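Local structure of Lmo0181 protein (Listeria monocytogenes serovar 1/2a, 5F7V) at residues A[126-131]-A[279-284]; A[181-186]-A[351-356]; A[34-39]-A[298-303]. The protein binds the cyclic glucan cycloalternan and probably delivers it to an ABC transporter as its membrane-anchored substrate-binding lipoprotein. One frame throughout, in Å; residues are numbered along the deposited sequence. Where two conformers were deposited one is given.

Contacts 1 and 2 meet at the bound glycan, and contact 3 lies apart from it. Contact 1 (126-131 with 279-284), a pairing of two strands, is centred about 5 Å from the centre of the chain. Contact 2 (181-186 with 351-356) is centred about 12 Å from contact 1 and touches it: CE1 of Phe281 comes within 3.3 Å of Tyr183 OH, and both contacts reach the glucose of chain C. Strands 278-287 and 352-353 are also neighbours in one sheet. Contact 3 (34-39 with 298-303) is centred about 22 Å from contact 1 and 33 Å from contact 2, yet helix 294-306 directly follows strand 278-287.

Contact 1. Residues A[126-131]-A[279-284]; sequences SFSNVV and HFFANG. With GLC (alpha-D-glucopyranose), chain B; GLC (alpha-D-glucopyranose), chain C.
Ser126 pairs with Asn283 and Ser128 with Phe281 through two backbone hydrogen bonds each. The straightest runs from Phe281 N to Ser128 O, 2.9 Å long with 168° at the hydrogen; the longest, from Ser126 N to Asn283 O, measures 3.2 Å. Between the two pairs Phe127 faces Ala282 as a non-hydrogen-bonded pair, with CA atoms 4.0 Å apart. Beyond the paired residues, water takes over: one molecule joins Asn129 ND2 to His279 O, another joins Val130 O to His279 N, and Asn129 ND2 also donates to Val345 O.

The two faces of this antiparallel pairing differ in character. Phe127 and Ala282 lie on the side covered by helix 108-112, where CD2 of Phe127 meets CE1 of Phe280 at 3.6 Å; the two rings lie nearly flat to one another (22°) but are displaced, with little overlap. Ser126, Ser128, Phe281 and Asn283 share the other side, the sugar-binding surface of a periplasmic-binding-protein fold.

Sugar contacts use both polar and aromatic groups. The Asn283 amide is bidentate: OD1 accepts from O3 of the chain B glucose at 2.7 Å, while ND2 donates to O2 at 2.8 Å. The same glucose lies over one face of the Phe281 ring, its C6 above the ring centre. With CG anti to its carbonyl carbon (chi1 -88°), His279 brings CE1 to 3.4 Å from C6 of the chain C glucose. CG2 of Val130 packs against His279 ND1, and His279 NE2 is hydrogen-bonded to Asn180 O.

Contact 2. Residues A[181-186]-A[351-356]; sequences EFYKVA and YMVLPP. With GLC (alpha-D-glucopyranose), chain C.
The Tyr183 ring meets Pro356 over one face and Val353 at its edge. CD of Pro356 sits almost exactly above the ring centre, 3.8 Å from the centroid and 7° off the normal, a CH-pi contact. The edge contact is made by Val353 O, which lies near the ring plane. Pro355 runs alongside the phenol end, its CA 3.5 Å from Tyr183 OH. The ring reaches this position because CG of Tyr183 lies between its backbone N and carbonyl carbon (chi1 67°). A water fixes the hydroxyl: it accepts from Tyr183 OH at 2.7 Å and donates to Val353 O at 2.6 Å.

One turn of the same helix serves the glycan. Glu181 OE1 accepts from O6 of the chain C glucose at 2.6 Å, while OE2 is held in a salt bridge by Lys184 NZ, which comes from above the carboxylate plane and also pairs with Glu270.

Helix 179-187 is thus laid against the short, weakly bonded strand 352-353, which pairs with strand 278-287, and against the extended Pro355-Pro356 segment after it; strand 278-287 touches Tyr183 through Phe281 and His279, helix 206-220 packs on Phe182, and helix 76-85 lies beside Pro355.

Contact 3. Residues A[34-39]-A[298-303]; sequences KEFEKQ and FKFASF
Phe36 is the hub of a three-phenylalanine cluster, reaching from helix 34-39 to Phe300 and Phe303 on helix 298-303. Its CG lies opposite the backbone N (chi1 173°), which carries the ring across to the second helix until CE1 comes 3.5 Å from CA of Phe300. Both partners also place CG anti to the backbone N; being three residues apart, they leave successive turns and meet Phe36 differently.

Phe300 presents its edge to one face of the Phe36 ring, with CD1 above the ring centre, a T-shaped pair with planes at 81° and centroids 5.2 Å apart. With Phe303 the pair is again edge-to-face but the roles are reversed: Phe36 turns its edge to that ring's face, CD1 of Phe36 lying 3.6 Å from CG of Phe303. CB of Phe36 also stands over the Phe303 face, 3.8 Å from the centroid, as a CH-pi contact.

The rim of the Phe303 ring is met by CB of Glu35 at CZ (4.0 Å) and by Gln39, whose extended side chain brings OE1 to 3.8 Å from CE2 of Phe303; OE1 also receives a weak hydrogen bond from Asn307.

The segments' helix axes lie 10.9 Å apart at an angle of 125°. Around the cluster, strand 43-49 packs on Phe36 through Ile43 and Val45, Tyr17 of strand 13-19 meets Phe300 edge-to-face, and helix 308-316 lies against Phe303 and Glu35.

Contact 1. Residues A[126-131]-A[279-284]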
loop_
_atom_site.group_PDB
_atom_site.type_symbol
_atom_site.label_atom_id
_atom_site.label_comp_id
_atom_site.label_asym_id
_atom_site.label_seq_id
_atom_site.Cartn_x
_atom_site.Cartn_y
_atom_site.Cartn_z
ATOM N N SER A 126 -8.913 6.057 2.753
ATOM C CA SER A 126 -7.787 6.701 2.095
ATOM C C SER A 126 -7.376 5.888 0.885
ATOM O O SER A 126 -7.751 4.728 0.725
ATOM C CB SER A 126 -6.598 6.866 3.030
ATOM O OG SER A 126 -6.000 5.632 3.375
ATOM N N PHE A 127 -6.587 6.491 -0.003
ATOM C CA PHE A 127 -5.937 5.743 -1.067
ATOM C C PHE A 127 -4.508 6.238 -1.241
ATOM O O PHE A 127 -4.131 7.326 -0.755
ATOM C CB PHE A 127 -6.782 5.701 -2.348
ATOM C CG PHE A 127 -6.810 6.989 -3.117
ATOM C CD1 PHE A 127 -7.760 7.962 -2.819
ATOM C CD2 PHE A 127 -5.909 7.256 -4.137
ATOM C CE1 PHE A 127 -7.824 9.163 -3.491
ATOM C CE2 PHE A 127 -5.969 8.460 -4.810
ATOM C CZ PHE A 127 -6.926 9.387 -4.490
ATOM N N SER A 128 -3.733 5.407 -1.920
ATOM C CA SER A 128 -2.285 5.683 -2.003
ATOM C C SER A 128 -1.637 4.926 -3.148
ATOM O O SER A 128 -2.250 4.075 -3.790
ATOM C CB SER A 128 -1.623 5.251 -0.681
ATOM O OG SER A 128 -1.699 3.855 -0.481
ATOM N N ASN A 129 -0.388 5.283 -3.419
ATOM C CA ASN A 129 0.423 4.591 -4.423
ATOM C C ASN A 129 1.876 4.668 -4.026
ATOM O O ASN A 129 2.234 5.137 -2.951
ATOM C CB ASN A 129 0.085 5.102 -5.819
ATOM C CG ASN A 129 0.372 6.568 -5.991
ATOM O OD1 ASN A 129 0.979 7.222 -5.136
ATOM N ND2 ASN A 129 -0.077 7.128 -7.102
ATOM N N VAL A 130 2.675 4.075 -4.918
ATOM C CA VAL A 130 4.112 3.963 -4.715
ATOM C C VAL A 130 4.818 4.774 -5.777
ATOM O O VAL A 130 4.348 4.927 -6.890
ATOM C CB VAL A 130 4.509 2.478 -4.772
ATOM C CG1 VAL A 130 6.026 2.260 -4.913
ATOM C CG2 VAL A 130 3.957 1.737 -3.540
ATOM N N VAL A 131 5.934 5.384 -5.381
ATOM C CA VAL A 131 6.750 6.216 -6.249
ATOM C C VAL A 131 8.200 5.872 -6.000
ATOM O O VAL A 131 8.542 5.184 -5.035
ATOM C CB VAL A 131 6.533 7.725 -5.998
ATOM C CG1 VAL A 131 5.137 8.110 -6.473
ATOM C CG2 VAL A 131 6.699 8.109 -4.549
ATOM N N HIS A 279 1.263 1.051 -8.558
ATOM C CA HIS A 279 0.375 0.547 -7.496
ATOM C C HIS A 279 -0.785 1.495 -7.258
ATOM O O HIS A 279 -0.698 2.699 -7.404
ATOM C CB HIS A 279 1.156 0.407 -6.200
ATOM C CG HIS A 279 1.826 -0.919 -6.060
ATOM N ND1 HIS A 279 3.136 -1.052 -5.666
ATOM C CD2 HIS A 279 1.341 -2.174 -6.191
ATOM C CE1 HIS A 279 3.428 -2.336 -5.566
ATOM N NE2 HIS A 279 2.355 -3.030 -5.868
ATOM N N PHE A 280 -1.901 0.929 -6.825
ATOM C CA PHE A 280 -3.070 1.621 -6.275
ATOM C C PHE A 280 -3.531 0.835 -5.067
ATOM O O PHE A 280 -3.901 -0.326 -5.164
ATOM C CB PHE A 280 -4.191 1.719 -7.308
ATOM C CG PHE A 280 -5.378 2.494 -6.808
ATOM C CD1 PHE A 280 -5.408 3.881 -6.949
ATOM C CD2 PHE A 280 -6.408 1.854 -6.142
ATOM C CE1 PHE A 280 -6.498 4.596 -6.484
ATOM C CE2 PHE A 280 -7.478 2.577 -5.651
ATOM C CZ PHE A 280 -7.495 3.922 -5.833
ATOM N N PHE A 281 -3.493 1.504 -3.934
ATOM C CA PHE A 281 -3.900 0.909 -2.655
ATOM C C PHE A 281 -5.012 1.751 -2.070
ATOM O O PHE A 281 -5.132 2.925 -2.340
ATOM C CB PHE A 281 -2.683 0.829 -1.728
ATOM C CG PHE A 281 -1.640 -0.143 -2.182
ATOM C CD1 PHE A 281 -1.964 -1.487 -2.344
ATOM C CD2 PHE A 281 -0.346 0.262 -2.380
ATOM C CE1 PHE A 281 -1.007 -2.378 -2.770
ATOM C CE2 PHE A 281 0.612 -0.635 -2.815
ATOM C CZ PHE A 281 0.287 -1.958 -2.996
ATOM N N ALA A 282 -5.805 1.138 -1.214
ATOM C CA ALA A 282 -6.853 1.851 -0.500
ATOM C C ALA A 282 -7.143 1.211 0.815
ATOM O O ALA A 282 -7.108 -0.012 0.916
ATOM C CB ALA A 282 -8.144 1.915 -1.298
ATOM N N ASN A 283 -7.391 2.027 1.828
ATOM C CA ASN A 283 -7.859 1.523 3.119
ATOM C C ASN A 283 -9.303 1.886 3.338
ATOM O O ASN A 283 -9.729 2.959 2.909
ATOM C CB ASN A 283 -7.001 2.130 4.216
ATOM C CG ASN A 283 -5.545 1.691 4.069
ATOM O OD1 ASN A 283 -5.281 0.522 3.868
ATOM N ND2 ASN A 283 -4.604 2.630 4.201
ATOM N N GLY A 284 -10.010 1.006 4.018
ATOM C CA GLY A 284 -11.432 1.160 4.303
ATOM C C GLY A 284 -11.695 0.785 5.730
ATOM O O GLY A 284 -10.890 0.096 6.362
HETATM C C1 GLC B . 0.073 0.897 2.868
HETATM C C2 GLC B . -1.373 1.187 2.534
HETATM C C3 GLC B . -2.164 -0.106 2.461
HETATM C C4 GLC B . -1.478 -1.104 1.535
HETATM C C5 GLC B . -0.040 -1.333 1.982
HETATM C C6 GLC B . 0.743 -2.225 1.028
HETATM O O2 GLC B . -1.906 2.066 3.531
HETATM O O3 GLC B . -3.453 0.208 1.944
HETATM O O4 GLC B . -2.167 -2.352 1.655
HETATM O O5 GLC B . 0.651 -0.064 1.992
HETATM O O6 GLC B . 2.103 -2.163 1.516
HETATM C C1 GLC C . 2.884 -3.298 1.131
HETATM C C2 GLC C . 4.175 -3.150 1.923
HETATM C C3 GLC C . 4.869 -1.854 1.506
HETATM C C4 GLC C . 5.103 -1.869 0.006
HETATM C C5 GLC C . 3.823 -2.216 -0.768
HETATM C C6 GLC C . 4.050 -2.501 -2.255
HETATM O O2 GLC C . 3.917 -3.168 3.338
HETATM O O3 GLC C . 6.114 -1.812 2.218
HETATM O O4 GLC C . 5.525 -0.572 -0.448
HETATM O O5 GLC C . 3.156 -3.374 -0.265
HETATM O O6 GLC C . 4.956 -3.592 -2.378
HETATM O O HOH W 1 -1.071 4.832 -9.103
HETATM O O HOH W 2 3.584 2.598 -8.130
#

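Contact 2. Residues A[181-186]-A[351-356]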
loop_
_atom_site.group_PDB
_atom_site.type_symbol
_atom_site.label_atom_id
_atom_site.label_comp_id
_atom_site.label_asym_id
_atom_site.label_seq_id
_atom_site.Cartn_x
_atom_site.Cartn_y
_atom_site.Cartn_z
ATOM N N GLU A 181 4.764 -6.361 -4.450
ATOM C CA GLU A 181 5.513 -5.560 -5.424
ATOM C C GLU A 181 5.442 -6.201 -6.805
ATOM O O GLU A 181 5.420 -5.538 -7.840
ATOM C CB GLU A 181 6.958 -5.419 -4.973
ATOM C CG GLU A 181 7.704 -4.315 -5.710
ATOM C CD GLU A 181 7.315 -2.909 -5.283
ATOM O OE1 GLU A 181 6.542 -2.702 -4.293
ATOM O OE2 GLU A 181 7.838 -1.973 -5.945
ATOM N N PHE A 182 5.446 -7.531 -6.802
ATOM C CA PHE A 182 5.603 -8.257 -8.073
ATOM C C PHE A 182 4.407 -8.176 -8.972
ATOM O O PHE A 182 4.609 -8.202 -10.178
ATOM C CB PHE A 182 5.911 -9.710 -7.775
ATOM C CG PHE A 182 6.361 -10.452 -9.004
ATOM C CD1 PHE A 182 7.527 -10.061 -9.655
ATOM C CD2 PHE A 182 5.637 -11.491 -9.535
ATOM C CE1 PHE A 182 7.971 -10.692 -10.794
ATOM C CE2 PHE A 182 6.072 -12.128 -10.680
ATOM C CZ PHE A 182 7.227 -11.712 -11.308
ATOM N N TYR A 183 3.184 -8.064 -8.460
ATOM C CA TYR A 183 2.098 -7.991 -9.457
ATOM C C TYR A 183 2.258 -6.713 -10.277
ATOM O O TYR A 183 1.890 -6.664 -11.444
ATOM C CB TYR A 183 0.694 -8.149 -8.881
ATOM C CG TYR A 183 0.156 -7.073 -7.965
ATOM C CD1 TYR A 183 -0.424 -5.933 -8.467
ATOM C CD2 TYR A 183 0.203 -7.196 -6.587
ATOM C CE1 TYR A 183 -0.978 -4.971 -7.643
ATOM C CE2 TYR A 183 -0.339 -6.257 -5.744
ATOM C CZ TYR A 183 -0.905 -5.142 -6.288
ATOM O OH TYR A 183 -1.471 -4.216 -5.451
ATOM N N LYS A 184 2.781 -5.651 -9.663
ATOM C CA LYS A 184 3.113 -4.420 -10.398
ATOM C C LYS A 184 4.300 -4.587 -11.337
ATOM O O LYS A 184 4.229 -4.203 -12.493
ATOM C CB LYS A 184 3.365 -3.326 -9.388
ATOM C CG LYS A 184 3.859 -2.036 -10.001
ATOM C CD LYS A 184 4.304 -0.994 -8.995
ATOM C CE LYS A 184 5.512 -1.416 -8.160
ATOM N NZ LYS A 184 5.762 -0.432 -7.074
ATOM N N VAL A 185 5.411 -5.101 -10.831
ATOM C CA VAL A 185 6.622 -5.232 -11.654
ATOM C C VAL A 185 6.401 -6.208 -12.809
ATOM O O VAL A 185 6.867 -5.967 -13.924
ATOM C CB VAL A 185 7.850 -5.589 -10.773
ATOM C CG1 VAL A 185 9.074 -5.743 -11.634
ATOM C CG2 VAL A 185 8.076 -4.456 -9.780
ATOM N N ALA A 186 5.643 -7.276 -12.559
ATOM C CA ALA A 186 5.227 -8.162 -13.678
ATOM C C ALA A 186 4.451 -7.403 -14.741
ATOM O O ALA A 186 4.739 -7.528 -15.936
ATOM C CB ALA A 186 4.397 -9.310 -13.138
ATOM N N TYR A 351 -1.494 4.911 -14.778
ATOM C CA TYR A 351 -0.899 3.606 -15.076
ATOM C C TYR A 351 -1.212 2.594 -14.004
ATOM O O TYR A 351 -0.581 1.559 -13.958
ATOM C CB TYR A 351 0.624 3.749 -15.225
ATOM C CG TYR A 351 1.017 5.016 -15.947
ATOM C CD1 TYR A 351 0.667 5.209 -17.283
ATOM C CD2 TYR A 351 1.707 6.024 -15.276
ATOM C CE1 TYR A 351 1.037 6.375 -17.928
ATOM C CE2 TYR A 351 2.038 7.201 -15.935
ATOM C CZ TYR A 351 1.720 7.395 -17.231
ATOM O OH TYR A 351 2.050 8.562 -17.894
ATOM N N MET A 352 -2.200 2.841 -13.171
ATOM C CA MET A 352 -2.459 1.981 -12.029
ATOM C C MET A 352 -2.837 0.562 -12.431
ATOM O O MET A 352 -3.495 0.320 -13.457
ATOM C CB MET A 352 -3.567 2.578 -11.156
ATOM C CG MET A 352 -4.946 2.533 -11.777
ATOM S SD MET A 352 -6.297 2.935 -10.632
ATOM C CE MET A 352 -5.982 4.633 -10.585
ATOM N N VAL A 353 -2.447 -0.368 -11.581
ATOM C CA VAL A 353 -2.912 -1.744 -11.639
ATOM C C VAL A 353 -3.482 -2.109 -10.274
ATOM O O VAL A 353 -2.827 -1.990 -9.246
ATOM C CB VAL A 353 -1.839 -2.723 -12.142
ATOM C CG1 VAL A 353 -1.620 -2.455 -13.620
ATOM C CG2 VAL A 353 -0.581 -2.718 -11.263
ATOM N N LEU A 354 -4.737 -2.531 -10.269
ATOM C CA LEU A 354 -5.446 -2.843 -9.034
ATOM C C LEU A 354 -4.886 -4.126 -8.430
ATOM O O LEU A 354 -4.432 -5.009 -9.165
ATOM C CB LEU A 354 -6.934 -2.962 -9.319
ATOM C CG LEU A 354 -7.570 -1.714 -9.925
ATOM C CD1 LEU A 354 -9.020 -2.015 -10.238
ATOM C CD2 LEU A 354 -7.480 -0.545 -8.961
ATOM N N PRO A 355 -4.920 -4.264 -7.095
ATOM C CA PRO A 355 -4.571 -5.558 -6.504
ATOM C C PRO A 355 -5.469 -6.696 -6.996
ATOM O O PRO A 355 -6.663 -6.446 -7.185
ATOM C CB PRO A 355 -4.842 -5.350 -5.024
ATOM C CG PRO A 355 -4.956 -3.886 -4.830
ATOM C CD PRO A 355 -5.525 -3.350 -6.109
ATOM N N PRO A 356 -4.903 -7.884 -7.226
ATOM C CA PRO A 356 -5.792 -9.018 -7.436
ATOM C C PRO A 356 -6.742 -9.154 -6.237
ATOM O O PRO A 356 -6.320 -8.981 -5.093
ATOM C CB PRO A 356 -4.824 -10.182 -7.557
ATOM C CG PRO A 356 -3.560 -9.597 -7.929
ATOM C CD PRO A 356 -3.494 -8.303 -7.189
HETATM C C1 GLC C . 2.884 -3.298 1.131
HETATM C C2 GLC C . 4.175 -3.150 1.923
HETATM C C3 GLC C . 4.869 -1.854 1.506
HETATM C C4 GLC C . 5.103 -1.869 0.006
HETATM C C5 GLC C . 3.823 -2.216 -0.768
HETATM C C6 GLC C . 4.050 -2.501 -2.255
HETATM O O2 GLC C . 3.917 -3.168 3.338
HETATM O O3 GLC C . 6.114 -1.812 2.218
HETATM O O4 GLC C . 5.525 -0.572 -0.448
HETATM O O5 GLC C . 3.156 -3.374 -0.265
HETATM O O6 GLC C . 4.956 -3.592 -2.378
HETATM O O HOH W 3 -2.345 -1.997 -6.653
#

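Contact 3. Residues A[34-39]-A[298-303]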
loop_
_atom_site.group_PDB
_atom_site.type_symbol
_atom_site.label_atom_id
_atom_site.label_comp_id
_atom_site.label_asym_id
_atom_site.label_seq_id
_atom_site.Cartn_x
_atom_site.Cartn_y
_atom_site.Cartn_z
ATOM N N LYS A 34 -10.757 13.493 17.888
ATOM C CA LYS A 34 -11.215 14.654 18.631
ATOM C C LYS A 34 -12.332 15.390 17.889
ATOM O O LYS A 34 -13.307 15.827 18.488
ATOM C CB LYS A 34 -10.046 15.604 18.892
ATOM C CG LYS A 34 -10.371 16.961 19.525
ATOM C CD LYS A 34 -9.204 17.931 19.633
ATOM C CE LYS A 34 -8.683 18.414 18.276
ATOM N NZ LYS A 34 -7.541 19.313 18.478
ATOM N N GLU A 35 -12.142 15.593 16.594
ATOM C CA GLU A 35 -13.142 16.298 15.786
ATOM C C GLU A 35 -14.447 15.479 15.665
ATOM O O GLU A 35 -15.550 16.014 15.793
ATOM C CB GLU A 35 -12.564 16.643 14.414
ATOM C CG GLU A 35 -11.464 17.688 14.519
ATOM C CD GLU A 35 -11.941 19.050 14.947
ATOM O OE1 GLU A 35 -13.073 19.417 14.586
ATOM O OE2 GLU A 35 -11.186 19.816 15.604
ATOM N N PHE A 36 -14.305 14.176 15.510
ATOM C CA PHE A 36 -15.458 13.291 15.465
ATOM C C PHE A 36 -16.259 13.366 16.765
ATOM O O PHE A 36 -17.475 13.458 16.734
ATOM C CB PHE A 36 -15.054 11.835 15.186
ATOM C CG PHE A 36 -16.200 10.881 15.298
ATOM C CD1 PHE A 36 -17.121 10.777 14.286
ATOM C CD2 PHE A 36 -16.368 10.075 16.428
ATOM C CE1 PHE A 36 -18.220 9.919 14.358
ATOM C CE2 PHE A 36 -17.457 9.217 16.500
ATOM C CZ PHE A 36 -18.365 9.126 15.473
ATOM N N GLU A 37 -15.547 13.326 17.876
ATOM C CA GLU A 37 -16.176 13.365 19.198
ATOM C C GLU A 37 -16.837 14.709 19.453
ATOM O O GLU A 37 -17.893 14.754 20.092
ATOM C CB GLU A 37 -15.176 13.005 20.268
ATOM C CG GLU A 37 -14.792 11.519 20.194
ATOM C CD GLU A 37 -13.808 11.107 21.279
ATOM O OE1 GLU A 37 -13.210 11.952 21.988
ATOM O OE2 GLU A 37 -13.643 9.895 21.478
ATOM N N LYS A 38 -16.243 15.787 18.949
ATOM C CA LYS A 38 -16.865 17.090 19.076
ATOM C C LYS A 38 -18.214 17.162 18.351
ATOM O O LYS A 38 -19.214 17.673 18.902
ATOM C CB LYS A 38 -15.959 18.170 18.480
ATOM C CG LYS A 38 -16.553 19.566 18.363
ATOM C CD LYS A 38 -16.938 20.150 19.695
ATOM C CE LYS A 38 -17.665 21.475 19.531
ATOM N NZ LYS A 38 -17.913 22.053 20.863
ATOM N N GLN A 39 -18.204 16.637 17.135
ATOM C CA GLN A 39 -19.386 16.615 16.267
ATOM C C GLN A 39 -20.378 15.516 16.633
ATOM O O GLN A 39 -21.506 15.560 16.163
ATOM C CB GLN A 39 -18.956 16.499 14.805
ATOM C CG GLN A 39 -18.105 17.692 14.347
ATOM C CD GLN A 39 -17.675 17.630 12.877
ATOM O OE1 GLN A 39 -18.058 16.719 12.160
ATOM N NE2 GLN A 39 -16.906 18.600 12.417
ATOM N N PHE A 298 -20.706 2.922 12.167
ATOM C CA PHE A 298 -20.926 3.469 10.859
ATOM C C PHE A 298 -20.723 4.967 10.800
ATOM O O PHE A 298 -20.124 5.486 9.852
ATOM C CB PHE A 298 -22.315 3.102 10.317
ATOM C CG PHE A 298 -22.558 3.728 8.983
ATOM C CD1 PHE A 298 -21.950 3.199 7.849
ATOM C CD2 PHE A 298 -23.269 4.903 8.872
ATOM C CE1 PHE A 298 -22.100 3.830 6.621
ATOM C CE2 PHE A 298 -23.432 5.504 7.644
ATOM C CZ PHE A 298 -22.861 4.957 6.505
ATOM N N LYS A 299 -21.187 5.679 11.826
ATOM C CA LYS A 299 -21.004 7.136 11.813
ATOM C C LYS A 299 -19.511 7.477 11.832
ATOM O O LYS A 299 -19.056 8.404 11.159
ATOM C CB LYS A 299 -21.686 7.794 12.990
ATOM C CG LYS A 299 -23.185 7.893 12.824
ATOM C CD LYS A 299 -23.744 8.508 14.093
ATOM C CE LYS A 299 -25.226 8.585 14.073
ATOM N NZ LYS A 299 -25.687 9.363 12.909
ATOM N N PHE A 300 -18.735 6.742 12.612
ATOM C CA PHE A 300 -17.300 6.962 12.623
ATOM C C PHE A 300 -16.686 6.588 11.261
ATOM O O PHE A 300 -15.861 7.361 10.727
ATOM C CB PHE A 300 -16.653 6.140 13.737
ATOM C CG PHE A 300 -15.156 6.312 13.776
ATOM C CD1 PHE A 300 -14.623 7.541 14.128
ATOM C CD2 PHE A 300 -14.298 5.296 13.352
ATOM C CE1 PHE A 300 -13.244 7.731 14.128
ATOM C CE2 PHE A 300 -12.943 5.478 13.378
ATOM C CZ PHE A 300 -12.412 6.691 13.748
ATOM N N ALA A 301 -17.054 5.446 10.672
ATOM C CA ALA A 301 -16.563 5.086 9.352
ATOM C C ALA A 301 -16.886 6.118 8.299
ATOM O O ALA A 301 -16.053 6.437 7.434
ATOM C CB ALA A 301 -17.083 3.703 8.937
ATOM N N SER A 302 -18.117 6.628 8.341
ATOM C CA SER A 302 -18.572 7.631 7.398
ATOM C C SER A 302 -17.793 8.932 7.571
ATOM O O SER A 302 -17.388 9.561 6.594
ATOM C CB SER A 302 -20.082 7.838 7.539
ATOM O OG SER A 302 -20.504 8.801 6.574
ATOM N N PHE A 303 -17.596 9.364 8.813
ATOM C CA PHE A 303 -16.771 10.532 9.122
ATOM C C PHE A 303 -15.370 10.394 8.522
ATOM O O PHE A 303 -14.845 11.278 7.848
ATOM C CB PHE A 303 -16.710 10.732 10.662
ATOM C CG PHE A 303 -15.757 11.798 11.120
ATOM C CD1 PHE A 303 -14.423 11.494 11.362
ATOM C CD2 PHE A 303 -16.190 13.103 11.331
ATOM C CE1 PHE A 303 -13.538 12.487 11.785
ATOM C CE2 PHE A 303 -15.288 14.075 11.769
ATOM C CZ PHE A 303 -13.968 13.762 12.001
#